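Lytic switch protein BZLF1 (PDB 2C9L) switches Epstein-Barr virus from latent to lytic infection, binding DNA, including CpG-methylated viral sites, as a homodimeric bZIP transcription factor. Local coordinates at residues N38-R42 with V54-R60. The protein carries 2 engineered substitutions. Sequence-based numbering, arbitrary orientation.
Sequences NDRLR and VDSIIPR
At the C-terminal end of the bZIP leucine-zipper region the chain turns back along helix 2-48, and Arg42 of that helix pins the returning short helix 54-57 and the tail behind it. Its side chain is extended to NE, where chi4 of -75° turns the guanidinium onto the carbonyl of Ile58, the first residue after helix 54-57 to leave helical backbone angles. Arg42 NH1 and NH2 both donate to Ile58 O, each at 2.8 Å, with the oxygen in the guanidinium plane; the NH1 bond comes nearly along the C=O axis, whereas NH2 sits above the carbonyl plane. NH2 also reaches Pro59 O in a weak bond. One turn back, Asn38 OD1 accepts from Arg42 NE at 2.7 Å, and a salt bridge joins Arg42 NH2 to Glu37 of the second subunit, which also accepts from Asn38 ND2. CG of Arg60 lies 3.6 Å above the centre of the Arg42 guanidinium, while Arg42 CD lies over a face of the Arg60 guanidinium, the two planes 28° apart. Val54 CG1 approaches Arg42 NH1 to 3.6 Å. Arg60 NE makes a hydrogen-bonded salt bridge to Asp55 OD2 at 2.6 Å, and Arg60 NH1 a longer one across the contact to Asp39 OD2 at 3.5 Å. These carboxylates and Glu37 probably offset the like charges of Arg42 and Arg60, and bonds at all three Arg42 nitrogens should hold its guanidinium in place, tying tail, helix and partner subunit together.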
ATOM      1  N   ASN C  38      11.332  -1.743   5.290  1.00 35.51           N
ATOM      2  CA  ASN C  38      12.292  -2.181   4.277  1.00 35.39           C
ATOM      3  C   ASN C  38      13.633  -1.499   4.546  1.00 38.78           C
ATOM      4  O   ASN C  38      14.684  -2.126   4.448  1.00 42.43           O
ATOM      5  CB  ASN C  38      11.777  -1.823   2.872  1.00 29.79           C
ATOM      6  CG  ASN C  38      12.758  -2.196   1.756  1.00 41.01           C
ATOM      7  OD1 ASN C  38      13.757  -1.513   1.534  1.00 51.65           O
ATOM      8  ND2 ASN C  38      12.467  -3.286   1.049  1.00 42.18           N
ATOM      9  N   ASP C  39      13.586  -0.218   4.898  1.00 31.56           N
ATOM     10  CA  ASP C  39      14.802   0.534   5.185  1.00 41.66           C
ATOM     11  C   ASP C  39      15.468   0.052   6.471  1.00 41.27           C
ATOM     12  O   ASP C  39      16.698   0.073   6.587  1.00 40.03           O
ATOM     13  CB  ASP C  39      14.487   2.028   5.297  1.00 46.43           C
ATOM     14  CG  ASP C  39      14.053   2.632   3.973  1.00 63.54           C
ATOM     15  OD1 ASP C  39      13.545   3.775   3.979  1.00 64.23           O
ATOM     16  OD2 ASP C  39      14.225   1.966   2.927  1.00 60.13           O
ATOM     17  N   ARG C  40      14.665  -0.379   7.440  1.00 29.41           N
ATOM     18  CA  ARG C  40      15.222  -0.860   8.696  1.00 32.03           C
ATOM     19  C   ARG C  40      15.920  -2.200   8.517  1.00 32.67           C
ATOM     20  O   ARG C  40      17.011  -2.418   9.042  1.00 36.15           O
ATOM     21  CB  ARG C  40      14.132  -0.990   9.760  1.00 49.37           C
ATOM     22  CG  ARG C  40      13.529   0.332  10.202  1.00 58.12           C
ATOM     23  CD  ARG C  40      12.788   0.162  11.518  1.00 67.37           C
ATOM     24  NE  ARG C  40      13.681  -0.344  12.558  1.00 76.45           N
ATOM     25  CZ  ARG C  40      13.328  -0.549  13.823  1.00 76.27           C
ATOM     26  NH1 ARG C  40      12.090  -0.291  14.223  1.00 80.81           N
ATOM     27  NH2 ARG C  40      14.216  -1.013  14.689  1.00 82.18           N
ATOM     28  N   LEU C  41      15.297  -3.100   7.771  1.00 26.60           N
ATOM     29  CA  LEU C  41      15.880  -4.411   7.542  1.00 36.64           C
ATOM     30  C   LEU C  41      17.166  -4.318   6.713  1.00 37.51           C
ATOM     31  O   LEU C  41      18.101  -5.088   6.928  1.00 40.26           O
ATOM     32  CB  LEU C  41      14.861  -5.328   6.857  1.00 27.46           C
ATOM     33  CG  LEU C  41      13.698  -5.831   7.721  1.00 43.28           C
ATOM     34  CD1 LEU C  41      12.456  -6.043   6.861  1.00 37.44           C
ATOM     35  CD2 LEU C  41      14.104  -7.127   8.422  1.00 25.62           C
ATOM     36  N   ARG C  42      17.215  -3.383   5.768  1.00 35.13           N
ATOM     37  CA  ARG C  42      18.408  -3.215   4.937  1.00 37.53           C
ATOM     38  C   ARG C  42      19.576  -2.698   5.781  1.00 40.09           C
ATOM     39  O   ARG C  42      20.733  -3.034   5.528  1.00 36.36           O
ATOM     40  CB  ARG C  42      18.144  -2.236   3.782  1.00 27.84           C
ATOM     41  CG  ARG C  42      17.300  -2.804   2.634  1.00 46.72           C
ATOM     42  CD  ARG C  42      17.015  -1.740   1.574  1.00 31.59           C
ATOM     43  NE  ARG C  42      16.176  -2.227   0.482  1.00 29.07           N
ATOM     44  CZ  ARG C  42      16.596  -3.031  -0.488  1.00 43.58           C
ATOM     45  NH1 ARG C  42      17.856  -3.445  -0.514  1.00 50.38           N
ATOM     46  NH2 ARG C  42      15.759  -3.417  -1.438  1.00 43.28           N
ATOM     47  N   VAL C  54      23.928  -5.230   0.048  1.00 43.79           N
ATOM     48  CA  VAL C  54      22.493  -5.476  -0.003  1.00 50.90           C
ATOM     49  C   VAL C  54      21.795  -4.903  -1.237  1.00 52.16           C
ATOM     50  O   VAL C  54      21.045  -5.605  -1.912  1.00 55.25           O
ATOM     51  CB  VAL C  54      21.804  -4.918   1.250  1.00 49.50           C
ATOM     52  CG1 VAL C  54      20.343  -5.317   1.256  1.00 41.75           C
ATOM     53  CG2 VAL C  54      22.512  -5.431   2.500  1.00 50.54           C
ATOM     54  N   ASP C  55      22.045  -3.633  -1.530  1.00 52.97           N
ATOM     55  CA  ASP C  55      21.414  -2.980  -2.671  1.00 54.44           C
ATOM     56  C   ASP C  55      21.642  -3.700  -3.991  1.00 58.47           C
ATOM     57  O   ASP C  55      20.853  -3.557  -4.923  1.00 52.79           O
ATOM     58  CB  ASP C  55      21.899  -1.533  -2.789  1.00 62.84           C
ATOM     59  CG  ASP C  55      21.584  -0.712  -1.556  1.00 61.85           C
ATOM     60  OD1 ASP C  55      22.322  -0.823  -0.557  1.00 70.27           O
ATOM     61  OD2 ASP C  55      20.585   0.033  -1.582  1.00 71.12           O
ATOM     62  N   SER C  56      22.721  -4.471  -4.071  1.00 57.44           N
ATOM     63  CA  SER C  56      23.037  -5.204  -5.289  1.00 62.73           C
ATOM     64  C   SER C  56      22.292  -6.529  -5.346  1.00 64.46           C
ATOM     65  O   SER C  56      21.922  -6.997  -6.421  1.00 68.46           O
ATOM     66  CB  SER C  56      24.542  -5.457  -5.376  1.00 63.02           C
ATOM     67  OG  SER C  56      25.256  -4.235  -5.397  1.00 76.98           O
ATOM     68  N   ILE C  57      22.078  -7.133  -4.182  1.00 59.22           N
ATOM     69  CA  ILE C  57      21.373  -8.405  -4.103  1.00 58.87           C
ATOM     70  C   ILE C  57      19.878  -8.187  -4.293  1.00 58.39           C
ATOM     71  O   ILE C  57      19.286  -8.656  -5.268  1.00 61.45           O
ATOM     72  CB  ILE C  57      21.603  -9.080  -2.740  1.00 55.23           C
ATOM     73  CG1 ILE C  57      23.092  -9.368  -2.550  1.00 60.61           C
ATOM     74  CG2 ILE C  57      20.784 -10.356  -2.644  1.00 57.67           C
ATOM     75  CD1 ILE C  57      23.428  -9.938  -1.196  1.00 69.34           C
ATOM     76  N   ILE C  58      19.271  -7.479  -3.348  1.00 53.57           N
ATOM     77  CA  ILE C  58      17.847  -7.188  -3.412  1.00 54.95           C
ATOM     78  C   ILE C  58      17.693  -5.723  -3.786  1.00 55.80           C
ATOM     79  O   ILE C  58      17.582  -4.856  -2.919  1.00 53.04           O
ATOM     80  CB  ILE C  58      17.159  -7.445  -2.057  1.00 58.97           C
ATOM     81  CG1 ILE C  58      17.411  -8.888  -1.613  1.00 50.93           C
ATOM     82  CG2 ILE C  58      15.658  -7.190  -2.178  1.00 56.19           C
ATOM     83  CD1 ILE C  58      16.790  -9.237  -0.270  1.00 51.48           C
ATOM     84  N   PRO C  59      17.683  -5.428  -5.096  1.00 58.01           N
ATOM     85  CA  PRO C  59      17.546  -4.047  -5.562  1.00 58.45           C
ATOM     86  C   PRO C  59      16.357  -3.323  -4.946  1.00 55.70           C
ATOM     87  O   PRO C  59      15.324  -3.929  -4.667  1.00 54.58           O
ATOM     88  CB  PRO C  59      17.423  -4.206  -7.078  1.00 65.15           C
ATOM     89  CG  PRO C  59      16.798  -5.560  -7.231  1.00 63.30           C
ATOM     90  CD  PRO C  59      17.559  -6.374  -6.217  1.00 54.51           C
ATOM     91  N   ARG C  60      16.520  -2.026  -4.725  1.00 51.93           N
ATOM     92  CA  ARG C  60      15.466  -1.205  -4.150  1.00 58.96           C
ATOM     93  C   ARG C  60      14.386  -0.928  -5.190  1.00 59.70           C
ATOM     94  O   ARG C  60      14.645  -0.950  -6.391  1.00 63.03           O
ATOM     95  CB  ARG C  60      16.047   0.118  -3.654  1.00 60.89           C
ATOM     96  CG  ARG C  60      16.941  -0.007  -2.436  1.00 58.03           C
ATOM     97  CD  ARG C  60      17.757   1.259  -2.238  1.00 65.06           C
ATOM     98  NE  ARG C  60      18.382   1.313  -0.920  1.00 69.46           N
ATOM     99  CZ  ARG C  60      17.721   1.550   0.208  1.00 76.00           C
ATOM    100  NH1 ARG C  60      16.412   1.761   0.177  1.00 72.17           N
ATOM    101  NH2 ARG C  60      18.368   1.577   1.366  1.00 75.64           N
TER